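Local coordinates for citrate lyase subunit beta-like protein (Mycobacterium tuberculosis H37Rv, PDB 6CHU) that acts as a magnesium-dependent lyase of the HpcH/HpaI aldolase family, an essential bifunctional enzyme of itaconate dissimilation and leucine catabolism, at residues A14-L19 with P223-A228; V71-G76 with I108-R113; A185-H190 with Q200-D205. All blocks are in the same frame, centred on the assembly; numbering follows the deposited sequence.

Contact 1 of 3, residues A14-L19 with P223-A228; sequences AGPGWL and PVVRKA
Val225 reaches from the helix to Pro16 and Gly17, and its side chain is worth following outward. CB points at the strand but stays clear of it; the touching is left to one methyl. That methyl is CG1, set anti to the backbone N (chi1 163°), and it comes down on the peptide joining the two residues: Val225 CG1 lies 3.7 Å from Pro16 O and 4.0 Å from Gly17 CA. The same methyl is 4.3 Å from Pro16 CG, at the margin of the proline ring. CG2 lies anti to the carbonyl carbon, and the side chain also packs on Thr214 and Cys216 of strand 213-216. This is the seam of the TIM barrel. Helix 221-228 follows the last strand and lies over the first, 17-22, while Pro16 and Trp18 share backbone hydrogen bonds with Thr214 and Cys216 to join those two strands. Gly17, with no side chain, brings its main chain to 6.0 Å from the helix, measured between Gly17 CA and Val225 CA. Next along, the Pro16 ring rests on the helix backbone, with Pro16 CG 4.3 Å from Arg226 CA. The Arg226 chain then runs nearly extended past the ring, Arg226 CG passing 4.5 Å from Pro16 CD, and its NH1 makes a salt bridge to Asp37, whose carboxylate also accepts a hydrogen bond from Gly17 N.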
loop_
_atom_site.group_PDB
_atom_site.type_symbol
_atom_site.label_atom_id
_atom_site.label_comp_id
_atom_site.label_asym_id
_atom_site.label_seq_id
_atom_site.Cartn_x
_atom_site.Cartn_y
_atom_site.Cartn_z
ATOM N N ALA A 14 -21.372 8.163 -19.001
ATOM C CA ALA A 14 -22.271 7.099 -18.584
ATOM C C ALA A 14 -22.264 6.974 -17.063
ATOM O O ALA A 14 -21.321 7.384 -16.380
ATOM C CB ALA A 14 -21.878 5.771 -19.233
ATOM N N GLY A 15 -23.341 6.401 -16.533
ATOM C CA GLY A 15 -23.467 6.237 -15.116
ATOM C C GLY A 15 -22.458 5.249 -14.557
ATOM O O GLY A 15 -21.621 4.686 -15.281
ATOM N N PRO A 16 -22.533 5.028 -13.247
ATOM C CA PRO A 16 -21.550 4.178 -12.564
ATOM C C PRO A 16 -21.868 2.693 -12.574
ATOM O O PRO A 16 -21.067 1.912 -12.050
ATOM C CB PRO A 16 -21.603 4.726 -11.128
ATOM C CG PRO A 16 -23.053 5.118 -10.955
ATOM C CD PRO A 16 -23.516 5.610 -12.313
ATOM N N GLY A 17 -23.002 2.277 -13.133
ATOM C CA GLY A 17 -23.392 0.885 -13.034
ATOM C C GLY A 17 -23.034 0.102 -14.274
ATOM O O GLY A 17 -23.743 0.162 -15.281
ATOM N N TRP A 18 -21.933 -0.633 -14.204
ATOM C CA TRP A 18 -21.466 -1.470 -15.296
ATOM C C TRP A 18 -21.817 -2.921 -15.001
ATOM O O TRP A 18 -21.790 -3.360 -13.848
ATOM C CB TRP A 18 -19.956 -1.329 -15.483
ATOM C CG TRP A 18 -19.525 0.005 -16.010
ATOM C CD1 TRP A 18 -20.109 1.221 -15.785
ATOM C CD2 TRP A 18 -18.385 0.252 -16.837
ATOM N NE1 TRP A 18 -19.392 2.214 -16.432
ATOM C CE2 TRP A 18 -18.340 1.637 -17.092
ATOM C CE3 TRP A 18 -17.408 -0.572 -17.399
ATOM C CZ2 TRP A 18 -17.346 2.219 -17.887
ATOM C CZ3 TRP A 18 -16.420 0.011 -18.194
ATOM C CH2 TRP A 18 -16.401 1.389 -18.423
ATOM N N LEU A 19 -22.134 -3.672 -16.052
ATOM C CA LEU A 19 -22.695 -5.010 -15.875
ATOM C C LEU A 19 -22.033 -5.986 -16.836
ATOM O O LEU A 19 -22.107 -5.801 -18.056
ATOM C CB LEU A 19 -24.211 -4.989 -16.084
ATOM C CG LEU A 19 -24.925 -6.336 -16.096
ATOM C CD1 LEU A 19 -24.711 -7.056 -14.774
ATOM C CD2 LEU A 19 -26.405 -6.149 -16.365
ATOM N N PRO A 223 -29.324 -1.017 -9.585
ATOM C CA PRO A 223 -29.987 0.040 -8.799
ATOM C C PRO A 223 -29.260 0.358 -7.509
ATOM O O PRO A 223 -29.209 1.526 -7.095
ATOM C CB PRO A 223 -31.382 -0.545 -8.530
ATOM C CG PRO A 223 -31.595 -1.522 -9.617
ATOM C CD PRO A 223 -30.252 -2.122 -9.893
ATOM N N VAL A 224 -28.695 -0.658 -6.859
ATOM C CA VAL A 224 -27.985 -0.432 -5.604
ATOM C C VAL A 224 -26.773 0.457 -5.843
ATOM O O VAL A 224 -26.528 1.417 -5.101
ATOM C CB VAL A 224 -27.601 -1.780 -4.966
ATOM C CG1 VAL A 224 -26.913 -1.573 -3.626
ATOM C CG2 VAL A 224 -28.845 -2.653 -4.804
ATOM N N VAL A 225 -26.018 0.165 -6.903
ATOM C CA VAL A 225 -24.832 0.946 -7.245
ATOM C C VAL A 225 -25.214 2.379 -7.597
ATOM O O VAL A 225 -24.613 3.338 -7.100
ATOM C CB VAL A 225 -24.070 0.264 -8.394
ATOM C CG1 VAL A 225 -23.087 1.238 -9.048
ATOM C CG2 VAL A 225 -23.357 -0.971 -7.870
ATOM N N ARG A 226 -26.216 2.548 -8.467
ATOM C CA ARG A 226 -26.618 3.893 -8.871
ATOM C C ARG A 226 -27.032 4.733 -7.670
ATOM O O ARG A 226 -26.692 5.920 -7.584
ATOM C CB ARG A 226 -27.753 3.824 -9.896
ATOM C CG ARG A 226 -27.314 3.378 -11.285
ATOM C CD ARG A 226 -28.513 3.166 -12.189
ATOM N NE ARG A 226 -28.127 2.941 -13.577
ATOM C CZ ARG A 226 -28.925 2.387 -14.481
ATOM N NH1 ARG A 226 -28.507 2.222 -15.729
ATOM N NH2 ARG A 226 -30.141 1.989 -14.135
ATOM N N LYS A 227 -27.765 4.139 -6.727
ATOM C CA LYS A 227 -28.142 4.877 -5.524
ATOM C C LYS A 227 -26.924 5.175 -4.652
ATOM O O LYS A 227 -26.840 6.246 -4.038
ATOM C CB LYS A 227 -29.188 4.096 -4.731
ATOM C CG LYS A 227 -29.664 4.796 -3.461
ATOM C CD LYS A 227 -30.798 4.024 -2.802
ATOM C CE LYS A 227 -31.125 4.570 -1.419
ATOM N NZ LYS A 227 -32.177 3.754 -0.750
ATOM N N ALA A 228 -25.965 4.247 -4.586
ATOM C CA ALA A 228 -24.819 4.437 -3.702
ATOM C C ALA A 228 -23.928 5.580 -4.162
ATOM O O ALA A 228 -23.209 6.169 -3.347
ATOM C CB ALA A 228 -23.996 3.153 -3.614
#

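Contact 2 of 3, residues V71-G76 with I108-R113. With ACT (acetate ion), chain E; EDO (1,2-ethanediol), chain G; ACT (acetate ion), chain F.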
loop_
_atom_site.group_PDB
_atom_site.type_symbol
_atom_site.label_atom_id
_atom_site.label_comp_id
_atom_site.label_asym_id
_atom_site.label_seq_id
_atom_site.Cartn_x
_atom_site.Cartn_y
_atom_site.Cartn_z
ATOM N N VAL A 71 -15.811 -4.747 -24.339
ATOM C CA VAL A 71 -15.649 -6.188 -24.532
ATOM C C VAL A 71 -14.477 -6.661 -23.687
ATOM O O VAL A 71 -13.348 -6.186 -23.867
ATOM C CB VAL A 71 -15.444 -6.546 -26.016
ATOM C CG1 VAL A 71 -15.289 -8.055 -26.192
ATOM C CG2 VAL A 71 -16.622 -6.031 -26.865
ATOM N N ARG A 72 -14.732 -7.590 -22.758
ATOM C CA ARG A 72 -13.632 -8.214 -22.030
ATOM C C ARG A 72 -13.066 -9.355 -22.860
ATOM O O ARG A 72 -13.767 -10.332 -23.160
ATOM C CB ARG A 72 -14.042 -8.718 -20.644
ATOM C CG ARG A 72 -12.806 -9.305 -19.912
ATOM C CD ARG A 72 -12.975 -9.469 -18.402
ATOM N NE ARG A 72 -13.856 -10.581 -18.043
ATOM C CZ ARG A 72 -13.951 -11.068 -16.804
ATOM N NH1 ARG A 72 -13.209 -10.536 -15.840
ATOM N NH2 ARG A 72 -14.776 -12.077 -16.527
ATOM N N ILE A 73 -11.803 -9.207 -23.265
ATOM C CA ILE A 73 -11.105 -10.224 -24.038
ATOM C C ILE A 73 -10.358 -11.137 -23.077
ATOM O O ILE A 73 -10.468 -10.992 -21.859
ATOM C CB ILE A 73 -10.154 -9.586 -25.071
ATOM C CG1 ILE A 73 -9.062 -8.769 -24.372
ATOM C CG2 ILE A 73 -10.950 -8.710 -26.049
ATOM C CD1 ILE A 73 -8.099 -8.019 -25.346
ATOM N N ASN A 74 -9.612 -12.091 -23.616
ATOM C CA ASN A 74 -8.846 -13.014 -22.801
ATOM C C ASN A 74 -7.437 -12.467 -22.571
ATOM O O ASN A 74 -7.044 -11.432 -23.120
ATOM C CB ASN A 74 -8.854 -14.395 -23.459
ATOM C CG ASN A 74 -10.189 -15.108 -23.262
ATOM O OD1 ASN A 74 -10.391 -15.781 -22.254
ATOM N ND2 ASN A 74 -11.120 -14.923 -24.200
ATOM N N ALA A 75 -6.686 -13.151 -21.710
ATOM C CA ALA A 75 -5.462 -12.560 -21.181
ATOM C C ALA A 75 -4.357 -12.508 -22.238
ATOM O O ALA A 75 -4.367 -13.239 -23.234
ATOM C CB ALA A 75 -4.976 -13.337 -19.952
ATOM N N GLY A 76 -3.392 -11.619 -22.001
ATOM C CA GLY A 76 -2.253 -11.464 -22.890
ATOM C C GLY A 76 -1.533 -12.772 -23.150
ATOM O O GLY A 76 -1.357 -13.588 -22.238
ATOM N N ILE A 108 -0.128 -2.047 -24.459
ATOM C CA ILE A 108 0.305 -1.449 -25.719
ATOM C C ILE A 108 0.034 -2.379 -26.893
ATOM O O ILE A 108 -0.295 -1.917 -27.998
ATOM C CB ILE A 108 1.792 -1.053 -25.600
ATOM C CG1 ILE A 108 1.934 0.146 -24.662
ATOM C CG2 ILE A 108 2.413 -0.752 -26.979
ATOM C CD1 ILE A 108 3.355 0.383 -24.192
ATOM N N GLU A 109 0.129 -3.699 -26.686
ATOM C CA GLU A 109 -0.103 -4.570 -27.836
ATOM C C GLU A 109 -1.563 -4.601 -28.273
ATOM O O GLU A 109 -1.867 -5.214 -29.303
ATOM C CB GLU A 109 0.410 -5.988 -27.557
ATOM C CG GLU A 109 -0.279 -6.738 -26.445
ATOM C CD GLU A 109 0.333 -8.114 -26.218
ATOM O OE1 GLU A 109 -0.106 -8.831 -25.289
ATOM O OE2 GLU A 109 1.266 -8.470 -26.967
ATOM N N LEU A 110 -2.454 -3.936 -27.541
ATOM C CA LEU A 110 -3.847 -3.787 -27.925
ATOM C C LEU A 110 -4.136 -2.477 -28.654
ATOM O O LEU A 110 -5.262 -2.297 -29.127
ATOM C CB LEU A 110 -4.748 -3.895 -26.687
ATOM C CG LEU A 110 -4.605 -5.213 -25.912
ATOM C CD1 LEU A 110 -5.412 -5.217 -24.595
ATOM C CD2 LEU A 110 -5.000 -6.397 -26.814
ATOM N N ALA A 111 -3.175 -1.557 -28.729
ATOM C CA ALA A 111 -3.338 -0.379 -29.567
ATOM C C ALA A 111 -3.728 -0.817 -30.976
ATOM O O ALA A 111 -3.239 -1.850 -31.458
ATOM C CB ALA A 111 -2.045 0.441 -29.612
ATOM N N PRO A 112 -4.587 -0.060 -31.678
ATOM C CA PRO A 112 -5.120 1.270 -31.347
ATOM C C PRO A 112 -6.415 1.250 -30.528
ATOM O O PRO A 112 -7.114 2.260 -30.499
ATOM C CB PRO A 112 -5.385 1.875 -32.730
ATOM C CG PRO A 112 -5.798 0.687 -33.557
ATOM C CD PRO A 112 -5.045 -0.516 -33.004
ATOM N N ARG A 113 -6.729 0.133 -29.876
ATOM C CA ARG A 113 -7.929 0.064 -29.047
ATOM C C ARG A 113 -7.731 0.827 -27.738
ATOM O O ARG A 113 -6.606 1.006 -27.262
ATOM C CB ARG A 113 -8.288 -1.395 -28.751
ATOM C CG ARG A 113 -8.529 -2.224 -30.009
ATOM C CD ARG A 113 -8.460 -3.734 -29.724
ATOM N NE ARG A 113 -8.361 -4.498 -30.967
ATOM C CZ ARG A 113 -7.207 -4.852 -31.530
ATOM N NH1 ARG A 113 -6.052 -4.525 -30.957
ATOM N NH2 ARG A 113 -7.202 -5.546 -32.658
HETATM C C ACT E . -16.215 -12.791 -13.480
HETATM O O ACT E . -16.551 -12.986 -12.281
HETATM O OXT ACT E . -15.090 -12.953 -14.004
HETATM C CH3 ACT E . -17.362 -12.279 -14.427
HETATM C C1 EDO G . -12.332 -3.329 -34.275
HETATM O O1 EDO G . -13.596 -2.714 -33.984
HETATM C C2 EDO G . -11.723 -3.844 -32.979
HETATM O O2 EDO G . -10.354 -4.188 -33.206
HETATM C C ACT F . -13.013 -10.080 -12.246
HETATM O O ACT F . -12.605 -9.765 -11.092
HETATM O OXT ACT F . -12.485 -10.880 -13.078
HETATM C CH3 ACT F . -14.348 -9.424 -12.698
#
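Glu109 and Gly76 meet lightly at the outer margin, where Glu109 OE1 comes to 4.2 Å from Gly76 CA. Glu109 lies in a type I turn running from Ile108 to Ala111, just after helix 104-108, and its chain is extended beyond CG. Leu110 does the main work. Its two methyls meet the end of Ile73 tip to tip: Leu110 CD2 is 3.8 Å from Ile73 CD1, and Leu110 CD1 is 4.0 Å from that same atom. Ile73 gets there by placing CG1 between its own backbone N and carbonyl carbon (chi1 63°) and then extending. Both side chains also pack on Val96 of the neighbouring strand. The cis peptide before Pro112 makes a second turn, in which Leu110 O accepts from Arg113 N at 2.9 Å and from Arg113 NH1 at 3.0 Å, the latter coming from above the carbonyl plane. Arg113 NE donates to O2 of an ethanediol. On the strand, substrate-binding Arg72 pairs through NE with Asp42 and reaches two acetates; its NH2 meets OXT of the chain E acetate at 2.7 Å, almost straight (174°). These small molecules probably come from the crystallisation liquor, though the acetates may mark the substrate pocket. With no hydrogen bond across it, the contact depends on the close fit of Ile73 and Leu110, while the arginines are kept for other partners.

Contact 3 of 3, residues A185-H190 with Q200-D205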
loop_
_atom_site.group_PDB
_atom_site.type_symbol
_atom_site.label_atom_id
_atom_site.label_comp_id
_atom_site.label_asym_id
_atom_site.label_seq_id
_atom_site.Cartn_x
_atom_site.Cartn_y
_atom_site.Cartn_z
ATOM N N ALA A 185 -11.587 4.789 -12.688
ATOM C CA ALA A 185 -11.331 3.791 -11.655
ATOM C C ALA A 185 -12.585 2.947 -11.460
ATOM O O ALA A 185 -13.648 3.486 -11.137
ATOM C CB ALA A 185 -10.926 4.448 -10.331
ATOM N N LEU A 186 -12.453 1.634 -11.639
ATOM C CA LEU A 186 -13.575 0.704 -11.538
ATOM C C LEU A 186 -13.366 -0.215 -10.341
ATOM O O LEU A 186 -12.325 -0.876 -10.235
ATOM C CB LEU A 186 -13.714 -0.126 -12.823
ATOM C CG LEU A 186 -14.068 0.587 -14.136
ATOM C CD1 LEU A 186 -12.872 1.355 -14.705
ATOM C CD2 LEU A 186 -14.505 -0.462 -15.129
ATOM N N ASP A 187 -14.362 -0.277 -9.453
ATOM C CA ASP A 187 -14.257 -1.118 -8.265
ATOM C C ASP A 187 -14.713 -2.539 -8.577
ATOM O O ASP A 187 -15.525 -2.770 -9.480
ATOM C CB ASP A 187 -15.086 -0.535 -7.115
ATOM C CG ASP A 187 -14.626 -1.026 -5.746
ATOM O OD1 ASP A 187 -13.451 -1.386 -5.583
ATOM O OD2 ASP A 187 -15.458 -1.052 -4.819
ATOM N N ALA A 188 -14.187 -3.492 -7.806
ATOM C CA ALA A 188 -14.365 -4.916 -8.063
ATOM C C ALA A 188 -15.810 -5.372 -7.821
ATOM O O ALA A 188 -16.577 -4.769 -7.057
ATOM C CB ALA A 188 -13.424 -5.743 -7.178
ATOM N N VAL A 189 -16.154 -6.494 -8.463
ATOM C CA VAL A 189 -17.501 -7.043 -8.391
ATOM C C VAL A 189 -17.769 -7.627 -7.013
ATOM O O VAL A 189 -16.865 -8.097 -6.312
ATOM C CB VAL A 189 -17.717 -8.113 -9.476
ATOM C CG1 VAL A 189 -17.597 -7.516 -10.862
ATOM C CG2 VAL A 189 -16.748 -9.277 -9.297
ATOM N N HIS A 190 -19.039 -7.618 -6.634
ATOM C CA HIS A 190 -19.517 -8.197 -5.386
ATOM C C HIS A 190 -20.149 -9.531 -5.753
ATOM O O HIS A 190 -21.282 -9.563 -6.228
ATOM C CB HIS A 190 -20.518 -7.255 -4.729
ATOM C CG HIS A 190 -20.757 -7.539 -3.282
ATOM N ND1 HIS A 190 -19.948 -7.039 -2.285
ATOM C CD2 HIS A 190 -21.722 -8.259 -2.664
ATOM C CE1 HIS A 190 -20.403 -7.443 -1.112
ATOM N NE2 HIS A 190 -21.473 -8.192 -1.315
ATOM N N GLN A 200 -24.233 -2.413 -0.885
ATOM C CA GLN A 200 -24.526 -1.015 -0.596
ATOM C C GLN A 200 -23.360 -0.354 0.128
ATOM O O GLN A 200 -22.896 0.720 -0.273
ATOM C CB GLN A 200 -25.810 -0.907 0.222
ATOM C CG GLN A 200 -26.387 0.483 0.224
ATOM C CD GLN A 200 -27.818 0.513 0.721
ATOM O OE1 GLN A 200 -28.379 -0.514 1.110
ATOM N NE2 GLN A 200 -28.421 1.694 0.703
ATOM N N GLU A 201 -22.854 -1.004 1.183
ATOM C CA GLU A 201 -21.744 -0.448 1.952
ATOM C C GLU A 201 -20.483 -0.336 1.107
ATOM O O GLU A 201 -19.727 0.638 1.223
ATOM C CB GLU A 201 -21.475 -1.318 3.180
ATOM C CG GLU A 201 -22.665 -1.471 4.115
ATOM C CD GLU A 201 -22.326 -2.306 5.337
ATOM O OE1 GLU A 201 -21.173 -2.787 5.421
ATOM O OE2 GLU A 201 -23.208 -2.479 6.208
ATOM N N GLU A 202 -20.239 -1.342 0.263
ATOM C CA GLU A 202 -19.055 -1.386 -0.584
ATOM C C GLU A 202 -19.088 -0.297 -1.651
ATOM O O GLU A 202 -18.081 0.384 -1.889
ATOM C CB GLU A 202 -18.977 -2.769 -1.227
ATOM C CG GLU A 202 -17.673 -3.139 -1.901
ATOM C CD GLU A 202 -17.590 -4.642 -2.075
ATOM O OE1 GLU A 202 -18.194 -5.164 -3.036
ATOM O OE2 GLU A 202 -16.973 -5.303 -1.217
ATOM N N ALA A 203 -20.234 -0.128 -2.315
ATOM C CA ALA A 203 -20.339 0.894 -3.354
ATOM C C ALA A 203 -20.368 2.295 -2.750
ATOM O O ALA A 203 -19.819 3.235 -3.335
ATOM C CB ALA A 203 -21.580 0.646 -4.211
ATOM N N ARG A 204 -21.020 2.464 -1.591
ATOM C CA ARG A 204 -20.910 3.740 -0.880
ATOM C C ARG A 204 -19.453 4.045 -0.543
ATOM O O ARG A 204 -18.985 5.178 -0.733
ATOM C CB ARG A 204 -21.761 3.726 0.391
ATOM C CG ARG A 204 -23.241 3.923 0.153
ATOM C CD ARG A 204 -23.955 3.997 1.500
ATOM N NE ARG A 204 -25.392 4.172 1.365
ATOM C CZ ARG A 204 -26.258 3.944 2.349
ATOM N NH1 ARG A 204 -25.825 3.525 3.531
ATOM N NH2 ARG A 204 -27.555 4.130 2.151
ATOM N N ASP A 205 -18.728 3.045 -0.038
ATOM C CA ASP A 205 -17.305 3.211 0.246
ATOM C C ASP A 205 -16.539 3.608 -1.010
ATOM O O ASP A 205 -15.680 4.499 -0.976
ATOM C CB ASP A 205 -16.731 1.908 0.803
ATOM C CG ASP A 205 -16.976 1.724 2.290
ATOM O OD1 ASP A 205 -17.680 2.555 2.910
ATOM O OD2 ASP A 205 -16.445 0.727 2.842
HETATM O O HOH W 1 -18.721 -4.052 -5.433
#
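His190 and Glu202 cross obliquely, ring and carboxylate planes 64° apart. Glu202 OE1 sits at the edge of the imidazole, close to its plane, and accepts the hydrogen bond from ND1; the distance from His190 ND1 to Glu202 OE1 is 2.7 Å and the bond is only slightly bent. Seen from the glutamate, however, the donor stands 48° out of the carboxylate plane. Glu202 sets CG anti to its own N (chi1 -167°), which carries the carboxylate from the helix across to the loop after the strand. A water lies 2.7 Å from Glu202 OE1 and 2.8 Å from Ala188 O, so it can link the side chain to the main chain of that loop, about 9 Å from the bound magnesium ion at the Ala188 side chain. The other ends are held too: Glu202 OE2 makes a salt bridge to Arg157, and His190 NE2 bonds to Asp195, which fixes the ring at both nitrogens. Asp187, buried like the others, also points toward the helix but does not bond to it, its OD2 coming only to 4.2 Å from Glu202 O. OD1 accepts from Trp142 and OD2 pairs with Arg171, which should ease any repulsion from the Glu202 carboxylate. The contact ties the loop beyond strand 184-187 to helix 196-209, within the right-handed beta-alpha-beta unit that these form with strand 213-216 in the TIM barrel.

In the fold
All three contacts hang on the same eight-stranded barrel. Contacts 1 and 3 are neighbours, centres 10 Å apart, and pack directly on each other: Ala228 CB is 3.5 Å from Ala203 CB, so helices 221-228 and 196-209 meet side by side, while Trp18, facing away from helix 221-228, touches Leu186, two strands along the barrel. Contact 2 lies across the chain's centre from both and touches neither. Contact 3 is fully buried and polar, built on a charged network; contacts 1 and 2 are partly buried and held by apolar packing, with charged residues at their exposed edges. Contact 1 covers the barrel's closing seam far from the annotated sites, whereas contact 2 includes substrate-binding Arg72 and contact 3 lies near the magnesium site.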